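Local structure of tapirin (Caldicellulosiruptor kristjanssonii, 6N2B) at residues W201-E206 with Y531-S536; N292-G297 with N312-D317; G331-V336 with T401-P406. The protein probably binds cellulose and helps the cell adhere to it, through a C-terminal beta-helix domain that carries a calcium ion. All blocks are in the same frame, centred on the assembly; numbering follows the deposited sequence.

Contact 1. Residues W201-E206 with Y531-S536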
loop_
_atom_site.group_PDB
_atom_site.type_symbol
_atom_site.label_atom_id
_atom_site.label_comp_id
_atom_site.label_asym_id
_atom_site.label_seq_id
_atom_site.Cartn_x
_atom_site.Cartn_y
_atom_site.Cartn_z
ATOM N N TRP A 201 -12.977 -1.034 -4.360
ATOM C CA TRP A 201 -12.098 -1.162 -3.194
ATOM C C TRP A 201 -12.642 -2.109 -2.126
ATOM O O TRP A 201 -11.879 -2.513 -1.244
ATOM C CB TRP A 201 -11.785 0.206 -2.549
ATOM C CG TRP A 201 -12.961 0.971 -2.030
ATOM C CD1 TRP A 201 -13.553 2.049 -2.618
ATOM C CD2 TRP A 201 -13.692 0.724 -0.815
ATOM N NE1 TRP A 201 -14.612 2.484 -1.854
ATOM C CE2 TRP A 201 -14.719 1.684 -0.744
ATOM C CE3 TRP A 201 -13.586 -0.225 0.212
ATOM C CZ2 TRP A 201 -15.632 1.725 0.311
ATOM C CZ3 TRP A 201 -14.494 -0.184 1.251
ATOM C CH2 TRP A 201 -15.501 0.788 1.297
ATOM N N ASN A 202 -13.917 -2.486 -2.165
ATOM C CA ASN A 202 -14.411 -3.414 -1.159
ATOM C C ASN A 202 -14.485 -4.859 -1.658
ATOM O O ASN A 202 -15.012 -5.721 -0.951
ATOM C CB ASN A 202 -15.761 -2.938 -0.599
ATOM C CG ASN A 202 -16.905 -3.024 -1.595
ATOM O OD1 ASN A 202 -16.794 -3.622 -2.663
ATOM N ND2 ASN A 202 -18.033 -2.434 -1.222
ATOM N N ASP A 203 -13.914 -5.148 -2.824
ATOM C CA ASP A 203 -13.922 -6.478 -3.424
ATOM C C ASP A 203 -12.618 -7.197 -3.109
ATOM O O ASP A 203 -11.547 -6.738 -3.512
ATOM C CB ASP A 203 -14.098 -6.365 -4.936
ATOM C CG ASP A 203 -14.242 -7.702 -5.612
ATOM O OD1 ASP A 203 -14.572 -8.697 -4.929
ATOM O OD2 ASP A 203 -14.027 -7.742 -6.846
ATOM N N LEU A 204 -12.716 -8.346 -2.437
ATOM C CA LEU A 204 -11.517 -9.088 -2.060
ATOM C C LEU A 204 -10.679 -9.465 -3.277
ATOM O O LEU A 204 -9.446 -9.473 -3.210
ATOM C CB LEU A 204 -11.900 -10.339 -1.265
ATOM C CG LEU A 204 -10.862 -11.443 -1.030
ATOM C CD1 LEU A 204 -9.941 -11.130 0.144
ATOM C CD2 LEU A 204 -11.581 -12.737 -0.778
ATOM N N PHE A 205 -11.323 -9.765 -4.399
ATOM C CA PHE A 205 -10.597 -10.231 -5.574
ATOM C C PHE A 205 -9.956 -9.108 -6.376
ATOM O O PHE A 205 -9.332 -9.390 -7.409
ATOM C CB PHE A 205 -11.536 -11.075 -6.442
ATOM C CG PHE A 205 -12.036 -12.287 -5.719
ATOM C CD1 PHE A 205 -11.208 -13.384 -5.537
ATOM C CD2 PHE A 205 -13.286 -12.294 -5.131
ATOM C CE1 PHE A 205 -11.637 -14.488 -4.825
ATOM C CE2 PHE A 205 -13.709 -13.384 -4.413
ATOM C CZ PHE A 205 -12.884 -14.488 -4.264
ATOM N N GLU A 206 -10.085 -7.856 -5.924
ATOM C CA GLU A 206 -9.334 -6.744 -6.484
ATOM C C GLU A 206 -7.927 -6.633 -5.897
ATOM O O GLU A 206 -7.073 -5.958 -6.476
ATOM C CB GLU A 206 -10.119 -5.441 -6.279
ATOM C CG GLU A 206 -9.299 -4.123 -6.214
ATOM C CD GLU A 206 -8.556 -3.768 -7.524
ATOM O OE1 GLU A 206 -8.906 -4.304 -8.602
ATOM O OE2 GLU A 206 -7.598 -2.958 -7.463
ATOM N N TYR A 531 -0.366 -8.165 -10.191
ATOM C CA TYR A 531 -1.747 -8.555 -9.919
ATOM C C TYR A 531 -2.412 -9.103 -11.183
ATOM O O TYR A 531 -2.284 -8.535 -12.273
ATOM C CB TYR A 531 -2.535 -7.364 -9.358
ATOM C CG TYR A 531 -4.041 -7.555 -9.379
ATOM C CD1 TYR A 531 -4.683 -8.313 -8.403
ATOM C CD2 TYR A 531 -4.823 -6.975 -10.382
ATOM C CE1 TYR A 531 -6.056 -8.486 -8.426
ATOM C CE2 TYR A 531 -6.178 -7.137 -10.418
ATOM C CZ TYR A 531 -6.801 -7.901 -9.442
ATOM O OH TYR A 531 -8.174 -8.076 -9.473
ATOM N N LYS A 532 -3.090 -10.235 -11.041
ATOM C CA LYS A 532 -3.937 -10.788 -12.096
ATOM C C LYS A 532 -5.191 -11.347 -11.441
ATOM O O LYS A 532 -5.104 -12.265 -10.616
ATOM C CB LYS A 532 -3.220 -11.880 -12.905
ATOM C CG LYS A 532 -2.006 -11.403 -13.706
ATOM C CD LYS A 532 -2.399 -10.725 -15.020
ATOM C CE LYS A 532 -1.191 -10.099 -15.720
ATOM N NZ LYS A 532 -1.456 -9.593 -17.114
ATOM N N ARG A 533 -6.345 -10.773 -11.776
ATOM C CA ARG A 533 -7.602 -11.225 -11.196
ATOM C C ARG A 533 -7.849 -12.692 -11.511
ATOM O O ARG A 533 -7.689 -13.126 -12.659
ATOM C CB ARG A 533 -8.761 -10.388 -11.724
ATOM C CG ARG A 533 -10.037 -10.596 -10.951
ATOM C CD ARG A 533 -11.168 -9.775 -11.525
ATOM N NE ARG A 533 -12.102 -9.442 -10.464
ATOM C CZ ARG A 533 -12.068 -8.308 -9.770
ATOM N NH1 ARG A 533 -12.955 -8.110 -8.798
ATOM N NH2 ARG A 533 -11.154 -7.373 -10.048
ATOM N N ALA A 534 -8.260 -13.446 -10.494
ATOM C CA ALA A 534 -8.458 -14.885 -10.652
ATOM C C ALA A 534 -9.710 -15.207 -11.461
ATOM O O ALA A 534 -10.722 -14.501 -11.394
ATOM C CB ALA A 534 -8.565 -15.571 -9.285
ATOM N N GLY A 535 -9.636 -16.307 -12.210
ATOM C CA GLY A 535 -10.806 -16.893 -12.834
ATOM C C GLY A 535 -11.757 -17.506 -11.809
ATOM O O GLY A 535 -11.499 -17.553 -10.603
ATOM N N SER A 536 -12.884 -18.007 -12.313
ATOM C CA SER A 536 -13.997 -18.293 -11.412
ATOM C C SER A 536 -13.758 -19.560 -10.587
ATOM O O SER A 536 -14.132 -19.615 -9.409
ATOM C CB SER A 536 -15.298 -18.369 -12.207
ATOM O OG SER A 536 -15.083 -18.992 -13.445
HETATM O O HOH W 1 -8.055 -11.992 -7.391
#
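Tyr531, at the end of strand 526-531, and Arg533, in the loop that follows, reach across to the 3-10 turn 204-206, which leads into strand 207-211 of this beta-helix domain. The hydrogen bonding gathers on one backbone oxygen. Tyr531 OH donates to Phe205 O over 2.7 Å, in the carbonyl plane and on a lone pair, with a C=O...O angle of 138°. Tyrosine suits the place because its rigid ring carries the hydroxyl well away from its own strand; CG stands opposite the backbone N (chi1 165°), which sends the ring toward the turn. A water donates a second bond to Phe205 O at 2.9 Å and is weakly held by Ala534 N.

The charged groups form a second layer. The extended Arg533 chain lays its guanidinium face over Phe205 O, while the Asp203 carboxylate comes to its edge, the two planes 37° apart. Opposite charges meet there as a salt bridge, though OD2 and NH1 are modelled too close for its details to be trusted. Glu206 OE1 is 4.1 Å from Arg533 NH2, too far for a salt bridge, and Glu206 OE2 is bound by Ser227 and Asn246.

Packing completes the contact. The Phe205 ring turns off to helix 536-546, where it touches Ile542 and Thr543, and Glu206 O lies over one face of the Tyr531 ring, 3.4 Å from CE1.

Contact 2. Residues N292-G297 with N312-D317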
loop_
_atom_site.group_PDB
_atom_site.type_symbol
_atom_site.label_atom_id
_atom_site.label_comp_id
_atom_site.label_asym_id
_atom_site.label_seq_id
_atom_site.Cartn_x
_atom_site.Cartn_y
_atom_site.Cartn_z
ATOM N N ASN A 292 -3.552 9.793 -5.852
ATOM C CA ASN A 292 -4.722 10.576 -6.219
ATOM C C ASN A 292 -5.347 11.195 -4.972
ATOM O O ASN A 292 -5.283 12.409 -4.769
ATOM C CB ASN A 292 -5.707 9.686 -6.976
ATOM C CG ASN A 292 -6.897 10.448 -7.487
ATOM O OD1 ASN A 292 -6.867 11.677 -7.566
ATOM N ND2 ASN A 292 -7.960 9.733 -7.828
ATOM N N LYS A 293 -5.937 10.371 -4.111
ATOM C CA LYS A 293 -6.531 10.828 -2.861
ATOM C C LYS A 293 -5.859 10.115 -1.693
ATOM O O LYS A 293 -5.652 8.899 -1.736
ATOM C CB LYS A 293 -8.044 10.587 -2.857
ATOM C CG LYS A 293 -8.704 10.808 -4.210
ATOM C CD LYS A 293 -10.210 10.617 -4.152
ATOM C CE LYS A 293 -10.825 10.618 -5.552
ATOM N NZ LYS A 293 -12.295 10.888 -5.522
ATOM N N ILE A 294 -5.488 10.879 -0.674
ATOM C CA ILE A 294 -4.896 10.357 0.547
ATOM C C ILE A 294 -5.766 10.780 1.718
ATOM O O ILE A 294 -6.191 11.941 1.792
ATOM C CB ILE A 294 -3.461 10.877 0.760
ATOM C CG1 ILE A 294 -2.556 10.485 -0.404
ATOM C CG2 ILE A 294 -2.914 10.399 2.111
ATOM C CD1 ILE A 294 -1.120 10.944 -0.221
ATOM N N TYR A 295 -6.021 9.852 2.636
ATOM C CA TYR A 295 -6.619 10.197 3.920
ATOM C C TYR A 295 -5.778 9.593 5.031
ATOM O O TYR A 295 -5.364 8.434 4.941
ATOM C CB TYR A 295 -8.082 9.707 4.041
ATOM C CG TYR A 295 -8.611 9.714 5.472
ATOM C CD1 TYR A 295 -9.164 10.869 6.031
ATOM C CD2 TYR A 295 -8.544 8.574 6.273
ATOM C CE1 TYR A 295 -9.637 10.891 7.347
ATOM C CE2 TYR A 295 -9.010 8.591 7.582
ATOM C CZ TYR A 295 -9.557 9.752 8.110
ATOM O OH TYR A 295 -10.017 9.771 9.408
ATOM N N THR A 296 -5.513 10.378 6.071
ATOM C CA THR A 296 -4.995 9.841 7.325
ATOM C C THR A 296 -5.887 10.262 8.486
ATOM O O THR A 296 -6.566 11.295 8.439
ATOM C CB THR A 296 -3.563 10.291 7.636
ATOM O OG1 THR A 296 -3.601 11.534 8.349
ATOM C CG2 THR A 296 -2.753 10.458 6.377
ATOM N N GLY A 297 -5.870 9.446 9.538
ATOM C CA GLY A 297 -6.524 9.776 10.790
ATOM C C GLY A 297 -5.641 10.631 11.673
ATOM O O GLY A 297 -4.756 11.351 11.198
ATOM N N ASN A 312 -3.051 14.574 -5.075
ATOM C CA ASN A 312 -3.984 15.510 -5.681
ATOM C C ASN A 312 -5.013 16.000 -4.674
ATOM O O ASN A 312 -5.396 17.173 -4.697
ATOM C CB ASN A 312 -4.677 14.870 -6.874
ATOM C CG ASN A 312 -5.044 15.889 -7.914
ATOM O OD1 ASN A 312 -4.168 16.559 -8.476
ATOM N ND2 ASN A 312 -6.344 16.036 -8.169
ATOM N N GLU A 313 -5.498 15.105 -3.814
ATOM C CA GLU A 313 -6.329 15.452 -2.672
ATOM C C GLU A 313 -5.663 14.852 -1.454
ATOM O O GLU A 313 -5.120 13.745 -1.533
ATOM C CB GLU A 313 -7.754 14.920 -2.805
ATOM C CG GLU A 313 -8.260 14.901 -4.230
ATOM C CD GLU A 313 -9.738 14.521 -4.357
ATOM O OE1 GLU A 313 -10.417 14.325 -3.316
ATOM O OE2 GLU A 313 -10.219 14.423 -5.514
ATOM N N ILE A 314 -5.675 15.590 -0.340
ATOM C CA ILE A 314 -5.125 15.108 0.929
ATOM C C ILE A 314 -6.063 15.552 2.040
ATOM O O ILE A 314 -6.388 16.736 2.146
ATOM C CB ILE A 314 -3.679 15.605 1.174
ATOM C CG1 ILE A 314 -3.248 15.413 2.633
ATOM C CG2 ILE A 314 -3.519 17.055 0.798
ATOM C CD1 ILE A 314 -3.087 13.970 3.049
ATOM N N TYR A 315 -6.523 14.607 2.846
ATOM C CA TYR A 315 -7.375 14.902 3.988
ATOM C C TYR A 315 -6.762 14.268 5.219
ATOM O O TYR A 315 -6.368 13.100 5.179
ATOM C CB TYR A 315 -8.794 14.373 3.784
ATOM C CG TYR A 315 -9.390 14.743 2.449
ATOM C CD1 TYR A 315 -9.952 15.991 2.247
ATOM C CD2 TYR A 315 -9.385 13.848 1.387
ATOM C CE1 TYR A 315 -10.507 16.340 1.014
ATOM C CE2 TYR A 315 -9.942 14.181 0.164
ATOM C CZ TYR A 315 -10.494 15.434 -0.020
ATOM O OH TYR A 315 -11.035 15.791 -1.229
ATOM N N SER A 316 -6.679 15.023 6.310
ATOM C CA SER A 316 -6.003 14.479 7.476
ATOM C C SER A 316 -6.577 15.047 8.760
ATOM O O SER A 316 -6.636 16.268 8.942
ATOM C CB SER A 316 -4.506 14.751 7.422
ATOM O OG SER A 316 -3.878 14.109 8.512
ATOM N N ASP A 317 -6.987 14.149 9.649
ATOM C CA ASP A 317 -7.441 14.501 10.985
ATOM C C ASP A 317 -6.280 14.812 11.929
ATOM O O ASP A 317 -6.512 15.030 13.125
ATOM C CB ASP A 317 -8.307 13.371 11.550
ATOM C CG ASP A 317 -9.657 13.256 10.844
ATOM O OD1 ASP A 317 -10.015 14.185 10.089
ATOM O OD2 ASP A 317 -10.370 12.247 11.043
HETATM O O HOH W 2 -8.650 13.849 -7.603
HETATM O O HOH W 3 -12.822 13.230 -3.339
#
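Glu313 and Lys293 are paired residues on neighbouring parallel strands, and their side chains run alongside each other, pointing the same way. Glu313, the residue with the most surface buried here, rests its carboxylate against the lysine methylenes, with OE1 3.8 Å from Lys293 CD. Its CG stands roughly opposite the carbonyl carbon (chi1 -34°), and the chain then runs out straight to bring the acid level with the lysine. NZ stays 4.1 Å from OE2, beyond a salt bridge, and a water joins Lys293 NZ to Glu313 OE1 instead. A second water links OE2 to Asn292 OD1 and Asn312 ND2.

Tyr315 lies on the same face. Its hydroxyl donates to Glu313 OE1 over 2.6 Å, from above the carboxylate plane, and so helps to fix the acid's rotation. The long tyrosine spans the two residues needed to reach it. Farther along, Tyr295 OH donates to Asp317 OD2 and also meets Lys413, while Asp317 OD1 is taken by Tyr405.

Ile294 points to the other face, where its CG2 meets Ile314 CD1 at 3.7 Å; branched apolar residues fit this buried side. Beside them, Ser316 OG donates to Thr296 OG1, which in turn donates to Gly297 O.

Between the backbones, Ile294 N and O bond to Glu313 O and Tyr315 N, at 3.0 Å and 2.9 Å, and the strand axes diverge by only 7°. Such in-register parallel pairing of successive turns, with several like residues stacked, such as the two isoleucines and the two tyrosines, is typical of a beta-helix.

Contact 3. Residues G331-V336 with T401-P406; sequences GSIGIV and TFPSYP
Ile335 projects from strand 333-336, on a face of the beta-helix, into an irregular proline-containing segment, 401-406, that crosses over the strand on its way to helix 408-413. The contact is one of apolar packing, and the orientation of the isoleucine branches decides who touches whom. With chi1 -47°, CG1 lies beside the backbone N and CG2 opposite it, and CG2 fits between two aromatic side chains, 4.2 Å from Phe402 CD2 and 4.0 Å from Tyr405 CE1. Both aromatics run past the isoleucine in the opposite sense to it. The other branch runs straight out, so that CD1 reaches the crossing backbone and meets the Pro403 ring at CG, 3.8 Å away, while the Ile333 CD1 methyl comes more loosely to the same carbon.

A beta-branched residue suits this place because its two arms fill separate gaps at once. Shortened to an alanine here, the side chain would probably leave a gap between the two rings and leave Pro403 CG without the closer methyl it meets. Proline in turn keeps the covering segment stiff and extended. Phe402 has further company in Tyr356 and in Arg379, which makes a cation-pi contact with its ring. Tyr405 also packs against the ring of Tyr315, and its hydroxyl bonds to Asp317, which helps hold the ring beside the strand. The edge of that ring faces the backbone, with Tyr405 CE1 3.8 Å from Ile335 O.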
loop_
_atom_site.group_PDB
_atom_site.type_symbol
_atom_site.label_atom_id
_atom_site.label_comp_id
_atom_site.label_asym_id
_atom_site.label_seq_id
_atom_site.Cartn_x
_atom_site.Cartn_y
_atom_site.Cartn_z
ATOM N N GLY A 331 -1.978 18.884 -5.478
ATOM C CA GLY A 331 -2.362 19.207 -6.840
ATOM C C GLY A 331 -3.713 19.870 -6.974
ATOM O O GLY A 331 -3.928 20.649 -7.909
ATOM N N SER A 332 -4.631 19.601 -6.048
ATOM C CA SER A 332 -5.977 20.136 -6.189
ATOM C C SER A 332 -6.610 20.606 -4.874
ATOM O O SER A 332 -7.168 21.709 -4.831
ATOM C CB SER A 332 -6.863 19.102 -6.874
ATOM O OG SER A 332 -8.161 19.614 -7.079
ATOM N N ILE A 333 -6.558 19.816 -3.797
ATOM C CA ILE A 333 -7.219 20.228 -2.552
ATOM C C ILE A 333 -6.559 19.570 -1.346
ATOM O O ILE A 333 -6.058 18.444 -1.420
ATOM C CB ILE A 333 -8.739 19.928 -2.599
ATOM C CG1 ILE A 333 -9.466 20.641 -1.467
ATOM C CG2 ILE A 333 -8.983 18.450 -2.533
ATOM C CD1 ILE A 333 -10.977 20.625 -1.624
ATOM N N GLY A 334 -6.560 20.285 -0.229
ATOM C CA GLY A 334 -6.100 19.755 1.035
ATOM C C GLY A 334 -6.961 20.253 2.181
ATOM O O GLY A 334 -7.331 21.434 2.222
ATOM N N ILE A 335 -7.321 19.347 3.093
ATOM C CA ILE A 335 -8.009 19.688 4.333
ATOM C C ILE A 335 -7.366 18.901 5.459
ATOM O O ILE A 335 -7.616 17.701 5.603
ATOM C CB ILE A 335 -9.510 19.376 4.276
ATOM C CG1 ILE A 335 -10.134 19.902 2.988
ATOM C CG2 ILE A 335 -10.185 19.933 5.509
ATOM C CD1 ILE A 335 -11.596 19.522 2.816
ATOM N N VAL A 336 -6.533 19.559 6.263
ATOM C CA VAL A 336 -5.755 18.890 7.296
ATOM C C VAL A 336 -5.881 19.672 8.596
ATOM O O VAL A 336 -6.271 20.838 8.609
ATOM C CB VAL A 336 -4.268 18.739 6.905
ATOM C CG1 VAL A 336 -4.145 18.293 5.475
ATOM C CG2 VAL A 336 -3.513 20.037 7.138
ATOM N N THR A 401 -14.327 28.614 7.436
ATOM C CA THR A 401 -15.175 27.452 7.227
ATOM C C THR A 401 -14.546 26.595 6.139
ATOM O O THR A 401 -14.365 27.062 5.009
ATOM C CB THR A 401 -16.585 27.882 6.827
ATOM O OG1 THR A 401 -17.310 28.275 7.998
ATOM C CG2 THR A 401 -17.318 26.749 6.109
ATOM N N PHE A 402 -14.201 25.346 6.481
ATOM C CA PHE A 402 -13.615 24.442 5.498
ATOM C C PHE A 402 -14.696 23.621 4.808
ATOM O O PHE A 402 -15.796 23.443 5.340
ATOM C CB PHE A 402 -12.608 23.510 6.165
ATOM C CG PHE A 402 -11.421 24.216 6.754
ATOM C CD1 PHE A 402 -11.168 25.552 6.463
ATOM C CD2 PHE A 402 -10.546 23.536 7.595
ATOM C CE1 PHE A 402 -10.075 26.201 7.007
ATOM C CE2 PHE A 402 -9.439 24.179 8.139
ATOM C CZ PHE A 402 -9.204 25.511 7.849
ATOM N N PRO A 403 -14.430 23.126 3.605
ATOM C CA PRO A 403 -15.390 22.220 2.959
ATOM C C PRO A 403 -15.426 20.878 3.675
ATOM O O PRO A 403 -14.618 20.571 4.554
ATOM C CB PRO A 403 -14.883 22.082 1.518
ATOM C CG PRO A 403 -13.471 22.599 1.545
ATOM C CD PRO A 403 -13.361 23.564 2.688
ATOM N N SER A 404 -16.408 20.073 3.296
ATOM C CA SER A 404 -16.586 18.791 3.950
ATOM C C SER A 404 -15.684 17.749 3.307
ATOM O O SER A 404 -15.375 17.820 2.115
ATOM C CB SER A 404 -18.049 18.353 3.873
ATOM O OG SER A 404 -18.874 19.213 4.650
ATOM N N TYR A 405 -15.231 16.797 4.122
ATOM C CA TYR A 405 -14.577 15.593 3.620
ATOM C C TYR A 405 -15.462 14.938 2.567
ATOM O O TYR A 405 -16.691 14.958 2.691
ATOM C CB TYR A 405 -14.314 14.586 4.741
ATOM C CG TYR A 405 -13.072 14.834 5.565
ATOM C CD1 TYR A 405 -12.215 15.902 5.293
ATOM C CD2 TYR A 405 -12.757 13.996 6.623
ATOM C CE1 TYR A 405 -11.079 16.113 6.069
ATOM C CE2 TYR A 405 -11.645 14.200 7.394
ATOM C CZ TYR A 405 -10.804 15.247 7.125
ATOM O OH TYR A 405 -9.689 15.410 7.914
ATOM N N PRO A 406 -14.886 14.344 1.533
ATOM C CA PRO A 406 -15.686 13.582 0.577
ATOM C C PRO A 406 -16.150 12.268 1.193
ATOM O O PRO A 406 -15.623 11.825 2.225
ATOM C CB PRO A 406 -14.710 13.366 -0.589
ATOM C CG PRO A 406 -13.370 13.369 0.060
ATOM C CD PRO A 406 -13.447 14.303 1.228
#

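In the fold
From the N terminus, the chain passes through 201-206 just before strand 207-211, and contact 1 closes only when 531-536 arrives 325 residues later, joining the start of the modelled chain to the loop before helix 536-546. Contacts 2 and 3 both nest inside that long loop and follow each other in series. Contact 2 closes a short loop of one beta-helix turn; contact 3 opens later and brings the segment after strand 393-396 back over a face of the beta-helix. Their centres are 9 Å apart, and they join directly, strands 314-316 and 333-336 being neighbours. Contact 1 lies away from both, its centre 25 Å from that of contact 2 and 31 Å from that of contact 3.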